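Local coordinates for teichoic acid biosynthesis protein F (Staphylococcus epidermidis, PDB 3L7I) that belongs to the teichoic acid biosynthesis proteins, its modelled part being a two-domain transferase of the GT-B clan, at residues 370-373 with 374-378; 711-714 with 715-719. All coordinates share one frame; numbering follows the deposited sequence.

Interaction 1: 370-373 with 374-378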
loop_
_atom_site.group_PDB
_atom_site.type_symbol
_atom_site.label_atom_id
_atom_site.label_comp_id
_atom_site.label_asym_id
_atom_site.label_seq_id
_atom_site.Cartn_x
_atom_site.Cartn_y
_atom_site.Cartn_z
ATOM N N LYS A 370 -0.995 -41.472 20.269
ATOM C CA LYS A 370 -2.121 -41.862 21.091
ATOM C C LYS A 370 -1.618 -42.465 22.411
ATOM O O LYS A 370 -2.068 -42.063 23.500
ATOM C CB LYS A 370 -3.058 -42.815 20.335
ATOM C CG LYS A 370 -3.891 -43.763 21.246
ATOM C CD LYS A 370 -5.041 -44.432 20.488
ATOM C CE LYS A 370 -5.501 -45.744 21.140
ATOM N NZ LYS A 370 -6.852 -46.192 20.636
ATOM N N TYR A 371 -0.667 -43.398 22.310
ATOM C CA TYR A 371 -0.134 -44.083 23.486
ATOM C C TYR A 371 0.747 -43.198 24.372
ATOM O O TYR A 371 0.732 -43.339 25.597
ATOM C CB TYR A 371 0.587 -45.370 23.082
ATOM C CG TYR A 371 -0.381 -46.406 22.568
ATOM C CD1 TYR A 371 -0.801 -46.391 21.244
ATOM C CD2 TYR A 371 -0.903 -47.382 23.412
ATOM C CE1 TYR A 371 -1.700 -47.320 20.775
ATOM C CE2 TYR A 371 -1.799 -48.314 22.953
ATOM C CZ TYR A 371 -2.197 -48.277 21.632
ATOM O OH TYR A 371 -3.095 -49.206 21.165
ATOM N N ILE A 372 1.504 -42.287 23.766
ATOM C CA ILE A 372 2.276 -41.341 24.550
ATOM C C ILE A 372 1.280 -40.574 25.410
ATOM O O ILE A 372 1.486 -40.410 26.614
ATOM C CB ILE A 372 3.142 -40.394 23.660
ATOM C CG1 ILE A 372 4.251 -41.192 22.962
ATOM C CG2 ILE A 372 3.753 -39.255 24.479
ATOM C CD1 ILE A 372 5.046 -40.386 21.923
ATOM N N TYR A 373 0.172 -40.168 24.789
ATOM C CA TYR A 373 -0.880 -39.406 25.468
ATOM C C TYR A 373 -1.590 -40.191 26.564
ATOM O O TYR A 373 -1.771 -39.687 27.676
ATOM C CB TYR A 373 -1.915 -38.881 24.475
ATOM C CG TYR A 373 -3.158 -38.312 25.116
ATOM C CD1 TYR A 373 -3.111 -37.126 25.834
ATOM C CD2 TYR A 373 -4.384 -38.958 24.994
ATOM C CE1 TYR A 373 -4.251 -36.590 26.418
ATOM C CE2 TYR A 373 -5.534 -38.434 25.571
ATOM C CZ TYR A 373 -5.460 -37.246 26.280
ATOM O OH TYR A 373 -6.595 -36.720 26.848
ATOM N N GLU A 374 -1.992 -41.421 26.271
ATOM C CA GLU A 374 -2.685 -42.201 27.290
ATOM C C GLU A 374 -1.789 -42.475 28.512
ATOM O O GLU A 374 -2.275 -42.585 29.652
ATOM C CB GLU A 374 -3.283 -43.477 26.690
ATOM C CG GLU A 374 -4.263 -43.159 25.562
ATOM C CD GLU A 374 -5.152 -44.325 25.155
ATOM O OE1 GLU A 374 -4.818 -45.472 25.535
ATOM O OE2 GLU A 374 -6.174 -44.087 24.453
ATOM N N TYR A 375 -0.482 -42.566 28.284
ATOM C CA TYR A 375 0.428 -42.799 29.387
ATOM C C TYR A 375 0.508 -41.547 30.215
ATOM O O TYR A 375 0.482 -41.605 31.433
ATOM C CB TYR A 375 1.823 -43.171 28.903
ATOM C CG TYR A 375 2.850 -43.129 30.015
ATOM C CD1 TYR A 375 3.138 -44.266 30.773
ATOM C CD2 TYR A 375 3.514 -41.948 30.321
ATOM C CE1 TYR A 375 4.069 -44.228 31.795
ATOM C CE2 TYR A 375 4.443 -41.897 31.332
ATOM C CZ TYR A 375 4.717 -43.036 32.067
ATOM O OH TYR A 375 5.649 -42.960 33.072
ATOM N N MET A 376 0.610 -40.403 29.561
ATOM C CA MET A 376 0.720 -39.153 30.306
ATOM C C MET A 376 -0.560 -38.789 31.065
ATOM O O MET A 376 -0.497 -38.237 32.151
ATOM C CB MET A 376 1.177 -38.014 29.397
ATOM C CG MET A 376 2.616 -38.167 29.004
ATOM S SD MET A 376 3.237 -36.732 28.155
ATOM C CE MET A 376 3.511 -35.570 29.500
ATOM N N GLN A 377 -1.713 -39.102 30.492
ATOM C CA GLN A 377 -2.972 -38.938 31.191
ATOM C C GLN A 377 -2.964 -39.633 32.566
ATOM O O GLN A 377 -3.423 -39.074 33.567
ATOM C CB GLN A 377 -4.104 -39.497 30.338
ATOM C CG GLN A 377 -4.577 -38.533 29.288
ATOM C CD GLN A 377 -5.209 -37.304 29.896
ATOM O OE1 GLN A 377 -6.315 -37.373 30.445
ATOM N NE2 GLN A 377 -4.519 -36.166 29.800
ATOM N N LYS A 378 -2.448 -40.856 32.614
ATOM C CA LYS A 378 -2.422 -41.614 33.857
ATOM C C LYS A 378 -1.479 -40.994 34.904
ATOM O O LYS A 378 -1.842 -40.869 36.074
ATOM C CB LYS A 378 -2.038 -43.066 33.566
ATOM C CG LYS A 378 -2.161 -44.029 34.738
ATOM C CD LYS A 378 -1.875 -45.463 34.282
ATOM C CE LYS A 378 -1.800 -46.452 35.449
ATOM N NZ LYS A 378 -1.530 -47.838 34.970
#

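Interaction 2: 711-714 with 715-719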
loop_
_atom_site.group_PDB
_atom_site.type_symbol
_atom_site.label_atom_id
_atom_site.label_comp_id
_atom_site.label_asym_id
_atom_site.label_seq_id
_atom_site.Cartn_x
_atom_site.Cartn_y
_atom_site.Cartn_z
ATOM N N GLY A 711 6.764 -40.077 27.592
ATOM C CA GLY A 711 6.034 -39.355 28.616
ATOM C C GLY A 711 6.923 -38.817 29.739
ATOM O O GLY A 711 6.728 -37.697 30.216
ATOM N N ASP A 712 7.892 -39.613 30.184
ATOM C CA ASP A 712 8.780 -39.174 31.259
ATOM C C ASP A 712 9.776 -38.156 30.719
ATOM O O ASP A 712 10.221 -37.266 31.451
ATOM C CB ASP A 712 9.530 -40.354 31.902
ATOM C CG ASP A 712 8.616 -41.273 32.726
ATOM O OD1 ASP A 712 7.437 -40.909 32.955
ATOM O OD2 ASP A 712 9.083 -42.365 33.138
ATOM N N LEU A 713 10.138 -38.281 29.440
ATOM C CA LEU A 713 11.084 -37.330 28.849
ATOM C C LEU A 713 10.460 -35.951 28.848
ATOM O O LEU A 713 11.120 -34.974 29.190
ATOM C CB LEU A 713 11.486 -37.711 27.424
ATOM C CG LEU A 713 12.431 -36.702 26.774
ATOM C CD1 LEU A 713 13.815 -36.860 27.331
ATOM C CD2 LEU A 713 12.453 -36.888 25.292
ATOM N N ILE A 714 9.183 -35.895 28.461
ATOM C CA ILE A 714 8.436 -34.635 28.417
ATOM C C ILE A 714 8.296 -34.076 29.819
ATOM O O ILE A 714 8.526 -32.885 30.049
ATOM C CB ILE A 714 7.034 -34.775 27.749
ATOM C CG1 ILE A 714 7.194 -35.115 26.271
ATOM C CG2 ILE A 714 6.256 -33.484 27.857
ATOM C CD1 ILE A 714 5.903 -35.393 25.593
ATOM N N HIS A 715 7.944 -34.942 30.762
ATOM C CA HIS A 715 7.814 -34.518 32.147
ATOM C C HIS A 715 9.111 -33.911 32.681
ATOM O O HIS A 715 9.072 -32.913 33.385
ATOM C CB HIS A 715 7.348 -35.674 33.036
ATOM C CG HIS A 715 7.374 -35.355 34.498
ATOM N ND1 HIS A 715 6.390 -34.611 35.116
ATOM C CD2 HIS A 715 8.269 -35.672 35.465
ATOM C CE1 HIS A 715 6.676 -34.489 36.399
ATOM N NE2 HIS A 715 7.812 -35.122 36.636
ATOM N N LYS A 716 10.251 -34.502 32.335
ATOM C CA LYS A 716 11.533 -34.011 32.826
ATOM C C LYS A 716 11.907 -32.698 32.148
ATOM O O LYS A 716 12.623 -31.886 32.720
ATOM C CB LYS A 716 12.641 -35.050 32.616
ATOM C CG LYS A 716 14.031 -34.621 33.116
ATOM C CD LYS A 716 15.136 -35.524 32.553
ATOM C CE LYS A 716 16.301 -35.692 33.530
ATOM N NZ LYS A 716 17.215 -34.518 33.559
ATOM N N ASP A 717 11.425 -32.493 30.928
ATOM C CA ASP A 717 11.710 -31.260 30.200
ATOM C C ASP A 717 10.953 -30.078 30.809
ATOM O O ASP A 717 11.487 -28.970 30.880
ATOM C CB ASP A 717 11.381 -31.400 28.700
ATOM C CG ASP A 717 12.549 -31.959 27.881
ATOM O OD1 ASP A 717 13.721 -31.793 28.296
ATOM O OD2 ASP A 717 12.298 -32.559 26.814
ATOM N N ILE A 718 9.718 -30.306 31.255
ATOM C CA ILE A 718 8.906 -29.191 31.752
ATOM C C ILE A 718 9.135 -28.830 33.212
ATOM O O ILE A 718 8.818 -27.720 33.631
ATOM C CB ILE A 718 7.392 -29.291 31.405
ATOM C CG1 ILE A 718 6.885 -30.705 31.393
ATOM C CG2 ILE A 718 7.169 -28.857 29.994
ATOM C CD1 ILE A 718 5.803 -30.878 30.322
ATOM N N LYS A 719 9.706 -29.751 33.976
ATOM C CA LYS A 719 10.202 -29.393 35.297
ATOM C C LYS A 719 11.298 -28.312 35.213
ATOM O O LYS A 719 11.279 -27.354 35.981
ATOM C CB LYS A 719 10.670 -30.631 36.073
ATOM C CG LYS A 719 9.529 -31.395 36.762
ATOM C CD LYS A 719 10.048 -32.262 37.909
ATOM C CE LYS A 719 8.950 -32.598 38.916
ATOM N NZ LYS A 719 9.525 -32.818 40.270
#

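Interaction 1: 370-373 with 374-378
The ring of Tyr373 is overlapped on one face by the side chain of Gln377, one helical turn further on. Gln377 CG sits over that face, 3.7 Å from the centroid of the Tyr373 ring, a CH-pi contact displaced toward the hydroxyl-bearing rim, and it comes within 3.4 Å of Tyr373 CZ. With CG of Tyr373 anti to its own nitrogen (chi1 169°), the ring projects outward with a slight lean toward the following turn, where Gln377 meets it; Gln377 then folds at chi2 (-65°), which brings its amide round beside the phenol, NE2 standing 3.4 Å from Tyr373 CE1. Amide and ring planes lie 24° apart. Both polar ends are secured from the chain segment ahead of strand 402-405: Tyr373 OH bonds to Pro398 O and Ala401 N, Gln377 OE1 to Ser400 N.

All this lies on helix 367-379, the crossover of a beta-alpha-beta unit between the parallel strands 354-358 and 384-389 of a Rossmann-like domain. Its i to i+4 ladder is regular here: Glu374 N reaches Lys370 O at 2.8 Å, and Gln377 N meets Tyr373 O at 2.9 Å.

On another side of the helix Lys370 and Glu374 approach through their aliphatic parts. Lys370 CE lies 3.8 Å from Glu374 OE2, but Lys370 NZ stays 4.4 Å from that same oxygen, too far for a salt bridge; the carboxylate bonds instead to Tyr365 OH through OE2. Any attraction between the two charges would be loose. Ile372 and Met376 face the sheet, resting on Phe357 and Ile355 respectively, and just touch each other, Ile372 CG2 to Met376 SD at 4.5 Å.

Interaction 2: 711-714 with 715-719
Gly711 O accepts the amide of His715 at 3.1 Å (N to O), and CB of His715 also lies close to that oxygen. Asp712 follows, its O taking Lys716 N at 2.9 Å. The Asp712 side chain sets off away from 715-719, and its OD1 is held by two phenols, Tyr375 OH and Tyr380 OH.

Leu713 lies alongside Asp717, both pointing the same way, with Leu713 CG 4.1 Å from Asp717 OD2. That oxygen has a firmer partner in His420 NE2, which ties the helix to strand 418-423. Asp717 N binds Leu713 O at 3.0 Å and also makes a weak bond to Ile714 O.

Ile714 carries the main apolar contact. Its CG2 branch, anti to the backbone nitrogen, comes within 3.6 Å of Ile718 CD1. The Ile718 side chain reaches back toward the preceding turn, and its CG1 and CD1 lie near the carbonyl oxygen of Ile714. Ile714 O still receives Ile718 N at 3.1 Å.

Helix 706-721 is the last helix modelled in the chain, and it lies against the seven-stranded parallel sheet. Ile714 packs on His420, Val422 and Ile440, Leu713 joins it on Ile440, and Ile718 covers Ser419 and His420, all on strands 418-423 and 438-441. On another side, His715 stacks on Tyr380 and bonds through ND1 to Tyr383 OH, just beyond the end of helix 367-379.

Interactions 1 and 2 come from helices far apart in sequence, 367-379 and 706-721, yet their centres are only about 13 Å apart and their side chains meet directly. Tyr375 OH lies 2.7 Å from Asp712 OD1, probably a hydrogen bond, and would help hold the Asp712 carboxylate in place. Gly711, without a side chain, probably allows the close approach of the helices: Met376 CG comes to 3.6 Å from Gly711 CA, and Met376 CE meets Ile714 CG2 at 3.8 Å. The C-terminal helix thus returns to pack beside the crossover helix of the seven-stranded domain, both against its parallel sheet.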